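Local coordinates for SufC protein (Thermus thermophilus, PDB 2D2E) that probably binds and hydrolyses ATP as the cytoplasmic ABC-type ATPase of the Suf iron-sulfur cluster assembly system, at residues L24-P27 with V31-L34; E117-V122 with W131-L136; L232-E235 with W241-E244. One frame throughout, in Å; residues are numbered along the deposited sequence. Where two conformers were deposited one is given.

Contact 1: residues L24-P27 with V31-L34; sequences LVVP and VHAL
Val26 and His32 meet where the chain leaves the antiparallel sheet of this ABC ATPase and enters its mixed core sheet. Strand 16-27 belongs to the first sheet and strand 31-35 to the second. The two segments run nearly antiparallel, at 156°, but they are not paired as a hairpin. Their axes stay 7.3 Å apart at closest, and no hydrogen bond joins them. Side chains fill the space between.

The His32 imidazole is the main filler. Its CG stands anti to the carbonyl carbon (chi1 -69°), and the ring lies against the end of the first strand. Val26 CG1 sits over one face of the ring, 4.1 Å from the centroid of His32 and only 12° off the ring normal. This is a CH-pi contact. Val26 CG2 packs beside it, 3.9 Å from His32 ND1. Pro27 comes in at about a right angle to the His32 side chain, with Pro27 CD 3.6 Å from His32 CE1. Val25 O lies 3.3 Å from His32 CE1, on an oblique approach. Both ring nitrogens are hydrogen-bonded outside the segments: ND1 with His215 NE2, and NE2 with Glu30 OE1. Held at both nitrogens, the ring is probably fixed in its rotation.

Farther along, the contact is purely apolar. Leu24 CD1 touches Leu34 CD1 at 4.0 Å, and both residues are buried.

Leu34 also touches residues of the P-loop (Walker A), which follows strand 31-35. Its side chain is about 4 Å from that of Lys42, a residue that binds ADP. Leu24 and Val26 make backbone hydrogen bonds to strand 3-13. Strand 31-35 lies between strands 195-199 and 213-218, and Leu24 reaches Leu197 and His215 on these two neighbours.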
# COMPACT_ATOMS: atom_id res chain seq x y z
N LEU A 24 -0.87 6.11 -14.11
CA LEU A 24 -0.51 6.63 -12.79
C LEU A 24 0.95 6.34 -12.54
O LEU A 24 1.35 5.19 -12.55
CB LEU A 24 -1.38 5.94 -11.72
CG LEU A 24 -1.51 6.59 -10.33
CD1 LEU A 24 -2.71 6.01 -9.60
CD2 LEU A 24 -0.25 6.38 -9.52
N VAL A 25 1.75 7.38 -12.30
CA VAL A 25 3.18 7.23 -12.03
C VAL A 25 3.56 7.71 -10.63
O VAL A 25 3.21 8.83 -10.27
CB VAL A 25 4.03 8.06 -13.04
CG1 VAL A 25 5.50 8.00 -12.67
CG2 VAL A 25 3.86 7.51 -14.44
N VAL A 26 4.26 6.88 -9.86
CA VAL A 26 4.73 7.30 -8.53
C VAL A 26 6.26 7.24 -8.54
O VAL A 26 6.85 6.15 -8.53
CB VAL A 26 4.24 6.39 -7.40
CG1 VAL A 26 4.73 6.93 -6.04
CG2 VAL A 26 2.70 6.34 -7.39
N PRO A 27 6.93 8.40 -8.55
CA PRO A 27 8.40 8.38 -8.54
C PRO A 27 8.94 7.84 -7.22
O PRO A 27 8.37 8.13 -6.17
CB PRO A 27 8.78 9.85 -8.71
CG PRO A 27 7.60 10.45 -9.45
CD PRO A 27 6.42 9.77 -8.74
N VAL A 31 5.43 10.07 -2.12
CA VAL A 31 4.26 9.41 -1.54
C VAL A 31 3.05 10.08 -2.19
O VAL A 31 2.84 11.29 -2.08
CB VAL A 31 4.17 9.60 -0.01
CG1 VAL A 31 2.87 8.98 0.52
CG2 VAL A 31 5.36 8.93 0.67
N HIS A 32 2.28 9.27 -2.91
CA HIS A 32 1.10 9.78 -3.59
C HIS A 32 -0.17 9.20 -3.00
O HIS A 32 -0.14 8.16 -2.31
CB HIS A 32 1.13 9.41 -5.06
CG HIS A 32 2.18 10.12 -5.84
ND1 HIS A 32 2.15 10.20 -7.22
CD2 HIS A 32 3.31 10.76 -5.45
CE1 HIS A 32 3.22 10.85 -7.64
NE2 HIS A 32 3.94 11.20 -6.59
N ALA A 33 -1.28 9.88 -3.29
CA ALA A 33 -2.61 9.44 -2.87
C ALA A 33 -3.46 9.11 -4.11
O ALA A 33 -3.32 9.78 -5.15
CB ALA A 33 -3.30 10.58 -2.06
N LEU A 34 -4.32 8.09 -4.01
CA LEU A 34 -5.25 7.73 -5.07
C LEU A 34 -6.62 7.75 -4.39
O LEU A 34 -6.91 6.91 -3.53
CB LEU A 34 -5.00 6.33 -5.65
CG LEU A 34 -6.05 5.89 -6.69
CD1 LEU A 34 -6.18 6.88 -7.85
CD2 LEU A 34 -5.67 4.51 -7.18

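Contact 2: residues E117-V122 with W131-L136; sequences EFWTKV and WDESYL
Trp119, on helix 115-129, faces Glu133 and Leu136 of the 3-10 turn that follows the helix. Its CG is anti to the carbonyl carbon (chi1 -77°), which carries the indole out toward the turn. The six-membered end of the ring does the touching.

Glu133 crosses this end obliquely with an extended chain. Its OE2 lies 3.7 Å from Trp119 CZ3, and its CG and CD pack near the same atom. The carboxylate plane is turned 34° from the ring plane. The other carboxylate oxygen, OE1, forms a salt bridge with Lys123, so the charge is met on the helix.

The Leu136 and Trp119 side chains point at each other from opposite directions; Leu136 and Val122 slide past each other. Leu136 packs against both, but the exact fit of its CD2 is doubtful, since the modelled separations are too short and a second conformer was deposited.

Within the helix Phe118 lies over one face of the indole. Its CE2 is 3.9 Å above the Trp119 plane, over the centre. Val122 CG2 in turn lies over one face of Phe118, offset toward the rim. Trp119 NE1 is hydrogen-bonded to a glycerol, probably from the crystallisation liquor.

The contact belongs to the helical part of the ABC ATPase. Phe118 packs on helix 97-109, and Leu136 makes a backbone hydrogen bond with Ala98. Tyr135 and Leu136 pack on Leu155 of helix 148-160, so the turn bridges three helices.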
# COMPACT_ATOMS: atom_id res chain seq x y z
N GLU A 117 20.50 -10.65 13.12
CA GLU A 117 19.98 -9.85 12.03
C GLU A 117 18.53 -9.49 12.31
O GLU A 117 18.10 -8.34 12.12
CB GLU A 117 20.06 -10.62 10.70
CG GLU A 117 19.57 -9.82 9.51
CD GLU A 117 19.52 -10.62 8.21
OE1 GLU A 117 20.00 -11.77 8.20
OE2 GLU A 117 19.02 -10.09 7.19
N PHE A 118 17.77 -10.48 12.75
CA PHE A 118 16.36 -10.25 13.01
C PHE A 118 16.16 -9.16 14.06
O PHE A 118 15.46 -8.18 13.81
CB PHE A 118 15.66 -11.52 13.51
CG PHE A 118 14.24 -11.30 13.93
CD1 PHE A 118 13.25 -11.11 12.98
CD2 PHE A 118 13.89 -11.28 15.28
CE1 PHE A 118 11.92 -10.89 13.36
CE2 PHE A 118 12.56 -11.06 15.67
CZ PHE A 118 11.57 -10.87 14.69
N TRP A 119 16.78 -9.32 15.22
CA TRP A 119 16.57 -8.32 16.26
C TRP A 119 17.16 -6.95 15.97
O TRP A 119 16.64 -5.93 16.44
CB TRP A 119 17.05 -8.85 17.62
CG TRP A 119 16.07 -9.83 18.21
CD1 TRP A 119 16.20 -11.19 18.29
CD2 TRP A 119 14.79 -9.52 18.76
NE1 TRP A 119 15.07 -11.74 18.85
CE2 TRP A 119 14.20 -10.74 19.15
CE3 TRP A 119 14.09 -8.32 18.96
CZ2 TRP A 119 12.93 -10.80 19.73
CZ3 TRP A 119 12.83 -8.38 19.54
CH2 TRP A 119 12.26 -9.61 19.92
N THR A 120 18.23 -6.91 15.19
CA THR A 120 18.83 -5.63 14.86
C THR A 120 17.85 -4.86 13.99
O THR A 120 17.61 -3.66 14.20
CB THR A 120 20.18 -5.83 14.16
OG1 THR A 120 21.10 -6.41 15.10
CG2 THR A 120 20.74 -4.51 13.64
N LYS A 121 17.24 -5.55 13.03
CA LYS A 121 16.27 -4.92 12.13
C LYS A 121 14.98 -4.54 12.85
O LYS A 121 14.40 -3.47 12.61
CB LYS A 121 15.98 -5.85 10.96
CG LYS A 121 17.14 -5.91 9.97
CD LYS A 121 16.83 -6.84 8.81
CE LYS A 121 17.94 -6.78 7.77
NZ LYS A 121 17.67 -7.75 6.68
N VAL A 122 14.53 -5.42 13.74
CA VAL A 122 13.33 -5.16 14.51
C VAL A 122 13.56 -3.97 15.42
O VAL A 122 12.70 -3.09 15.52
CB VAL A 122 12.93 -6.39 15.39
CG1 VAL A 122 12.04 -5.94 16.52
CG2 VAL A 122 12.20 -7.42 14.54
N TRP A 131 7.86 2.53 19.15
CA TRP A 131 7.04 1.48 19.77
C TRP A 131 7.91 0.68 20.74
O TRP A 131 9.12 0.58 20.55
CB TRP A 131 6.48 0.51 18.71
CG TRP A 131 5.38 1.08 17.86
CD1 TRP A 131 4.89 2.35 17.90
CD2 TRP A 131 4.68 0.40 16.81
NE1 TRP A 131 3.92 2.51 16.94
CE2 TRP A 131 3.77 1.33 16.26
CE3 TRP A 131 4.72 -0.90 16.29
CZ2 TRP A 131 2.92 1.01 15.19
CZ3 TRP A 131 3.86 -1.22 15.23
CH2 TRP A 131 2.98 -0.27 14.70
N ASP A 132 7.28 0.10 21.77
CA ASP A 132 8.01 -0.68 22.77
C ASP A 132 8.23 -2.12 22.33
O ASP A 132 7.34 -2.73 21.75
CB ASP A 132 7.26 -0.68 24.11
CG ASP A 132 8.02 -1.44 25.21
OD1 ASP A 132 8.14 -2.68 25.13
OD2 ASP A 132 8.52 -0.78 26.15
N GLU A 133 9.42 -2.65 22.61
CA GLU A 133 9.74 -4.02 22.24
C GLU A 133 8.76 -5.06 22.80
O GLU A 133 8.63 -6.15 22.25
CB GLU A 133 11.18 -4.34 22.69
CG GLU A 133 11.84 -5.44 21.88
CD GLU A 133 13.35 -5.48 22.07
OE1 GLU A 133 14.02 -4.47 21.78
OE2 GLU A 133 13.85 -6.53 22.53
N SER A 134 8.07 -4.73 23.89
CA SER A 134 7.09 -5.63 24.49
C SER A 134 5.96 -6.00 23.51
O SER A 134 5.33 -7.05 23.64
CB SER A 134 6.49 -5.00 25.76
OG SER A 134 5.83 -3.78 25.47
N TYR A 135 5.72 -5.13 22.53
CA TYR A 135 4.68 -5.38 21.52
C TYR A 135 4.91 -6.70 20.77
O TYR A 135 3.95 -7.40 20.43
CB TYR A 135 4.66 -4.22 20.52
CG TYR A 135 3.82 -4.48 19.29
CD1 TYR A 135 2.42 -4.45 19.35
CD2 TYR A 135 4.42 -4.80 18.07
CE1 TYR A 135 1.65 -4.73 18.22
CE2 TYR A 135 3.66 -5.09 16.96
CZ TYR A 135 2.29 -5.05 17.02
OH TYR A 135 1.59 -5.32 15.86
N LEU A 136 6.17 -7.03 20.53
CA LEU A 136 6.54 -8.25 19.82
C LEU A 136 6.14 -9.53 20.54
O LEU A 136 6.13 -10.61 19.93
CB LEU A 136 8.04 -8.26 19.56
CG LEU A 136 8.58 -7.38 18.42
CD1 LEU A 136 7.92 -6.02 18.42
CD2 LEU A 136 10.07 -7.24 18.59

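Contact 3: residues L232-E235 with W241-E244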
# COMPACT_ATOMS: atom_id res chain seq x y z
N LEU A 232 -8.04 18.31 -0.40
CA LEU A 232 -8.75 19.18 0.52
C LEU A 232 -10.06 19.69 -0.08
O LEU A 232 -11.11 19.66 0.58
CB LEU A 232 -7.86 20.38 0.91
CG LEU A 232 -6.63 19.96 1.72
CD1 LEU A 232 -5.54 21.04 1.68
CD2 LEU A 232 -7.06 19.68 3.14
N GLU A 233 -10.00 20.14 -1.32
CA GLU A 233 -11.20 20.66 -1.95
C GLU A 233 -12.22 19.55 -2.16
O GLU A 233 -13.41 19.75 -2.00
CB GLU A 233 -10.87 21.36 -3.27
CG GLU A 233 -12.06 22.18 -3.78
CD GLU A 233 -11.70 23.24 -4.79
OE1 GLU A 233 -12.57 24.10 -5.07
OE2 GLU A 233 -10.56 23.23 -5.31
N LEU A 234 -11.75 18.34 -2.48
CA LEU A 234 -12.64 17.20 -2.64
C LEU A 234 -13.34 16.89 -1.33
O LEU A 234 -14.53 16.56 -1.31
CB LEU A 234 -11.87 15.94 -3.06
CG LEU A 234 -11.86 15.55 -4.53
CD1 LEU A 234 -10.93 14.35 -4.70
CD2 LEU A 234 -13.27 15.20 -4.99
N GLU A 235 -12.62 16.99 -0.21
CA GLU A 235 -13.25 16.71 1.06
C GLU A 235 -14.30 17.78 1.39
O GLU A 235 -15.38 17.47 1.89
CB GLU A 235 -12.20 16.64 2.17
CG GLU A 235 -12.70 15.97 3.43
CD GLU A 235 -13.24 14.56 3.22
OE1 GLU A 235 -12.79 13.79 2.30
OE2 GLU A 235 -14.15 14.17 3.98
N TRP A 241 -18.88 17.26 -7.11
CA TRP A 241 -18.35 18.54 -7.53
C TRP A 241 -17.25 18.33 -8.56
O TRP A 241 -17.24 18.98 -9.61
CB TRP A 241 -17.78 19.31 -6.34
CG TRP A 241 -16.74 20.31 -6.74
CD1 TRP A 241 -16.94 21.51 -7.37
CD2 TRP A 241 -15.31 20.16 -6.63
NE1 TRP A 241 -15.74 22.11 -7.66
CE2 TRP A 241 -14.72 21.30 -7.22
CE3 TRP A 241 -14.48 19.17 -6.10
CZ2 TRP A 241 -13.34 21.48 -7.29
CZ3 TRP A 241 -13.10 19.34 -6.16
CH2 TRP A 241 -12.54 20.50 -6.75
N LEU A 242 -16.31 17.44 -8.26
CA LEU A 242 -15.21 17.18 -9.17
C LEU A 242 -15.65 16.55 -10.48
O LEU A 242 -15.11 16.89 -11.54
CB LEU A 242 -14.16 16.28 -8.50
CG LEU A 242 -12.92 15.98 -9.34
CD1 LEU A 242 -12.15 17.26 -9.67
CD2 LEU A 242 -12.03 15.03 -8.56
N LYS A 243 -16.63 15.66 -10.43
CA LYS A 243 -17.12 15.02 -11.64
C LYS A 243 -17.54 16.10 -12.63
O LYS A 243 -17.27 15.98 -13.83
CB LYS A 243 -18.32 14.11 -11.32
CG LYS A 243 -18.95 13.47 -12.56
CD LYS A 243 -20.35 12.92 -12.28
CE LYS A 243 -20.31 11.68 -11.41
NZ LYS A 243 -21.67 11.05 -11.31
N GLU A 244 -18.18 17.16 -12.14
CA GLU A 244 -18.62 18.24 -13.02
C GLU A 244 -17.46 19.12 -13.48
O GLU A 244 -17.35 19.44 -14.66
CB GLU A 244 -19.68 19.09 -12.31
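Glu233 and Trp241 form the CH-pi part of this contact between helices 228-237 and 239-244. Glu233 CG lies over one face of the indole, 3.9 Å from the centroid of the six-membered ring of Trp241 and 30° off its normal. The closest atom pair is Glu233 CG with Trp241 CH2, at 3.4 Å. The Glu233 chain is extended and crosses the Trp241 side chain at about a right angle. Its carboxylate follows the ring, with the two planes 23° apart, and Glu233 CD is 3.5 Å from Trp241 CZ2. The indole reaches this place with CG anti to the backbone N (chi1 156°).

The charged interactions both involve Lys237, which lies outside the two segments, between them in the chain. Lys237 NZ forms a salt bridge with Glu233 OE1, and Lys237 makes a cation-pi contact with Trp241. Acid, lysine and ring thus hold one another. An alanine in place of Glu233 would probably leave Lys237 without its carboxylate mate and remove most of the packing over one face of the indole.

The apolar contacts centre on Leu234. Its CD2 lies 3.8 Å from Leu242 CB and about as far from Leu242 CD2, the two side chains meeting at a slant. The same Leu234 CD2 is 4.3 Å from Trp241 CE3, at the other end of the ring from the carboxylate. No hydrogen bond links the segments.

Leu234 and Leu242 both rest on Val216 of strand 213-218, and Leu242 also touches Met218. The arrangement is that of two consecutive short helices with a tight link, packed by their apolar side on the core sheet near the C-terminal end of the chain.

How the contacts relate
The contacts follow one another along the chain and do not touch. Contacts 1 and 3 are the closest pair, with centres about 19 Å apart and nearest atoms about 8 Å apart. Strand 213-218 connects them: it receives side chains from both. Contact 1 lies beside the nucleotide site through Leu34. Contact 3 is more distant, with the Leu234 side chain about 10 Å from that of Lys42. No ADP is bound to this chain in the model. Contact 2 lies in the helical part, away from the annotated sites. Its centre is about 30 Å from that of contact 1 and about 42 Å from that of contact 3, across the chain's centre from both.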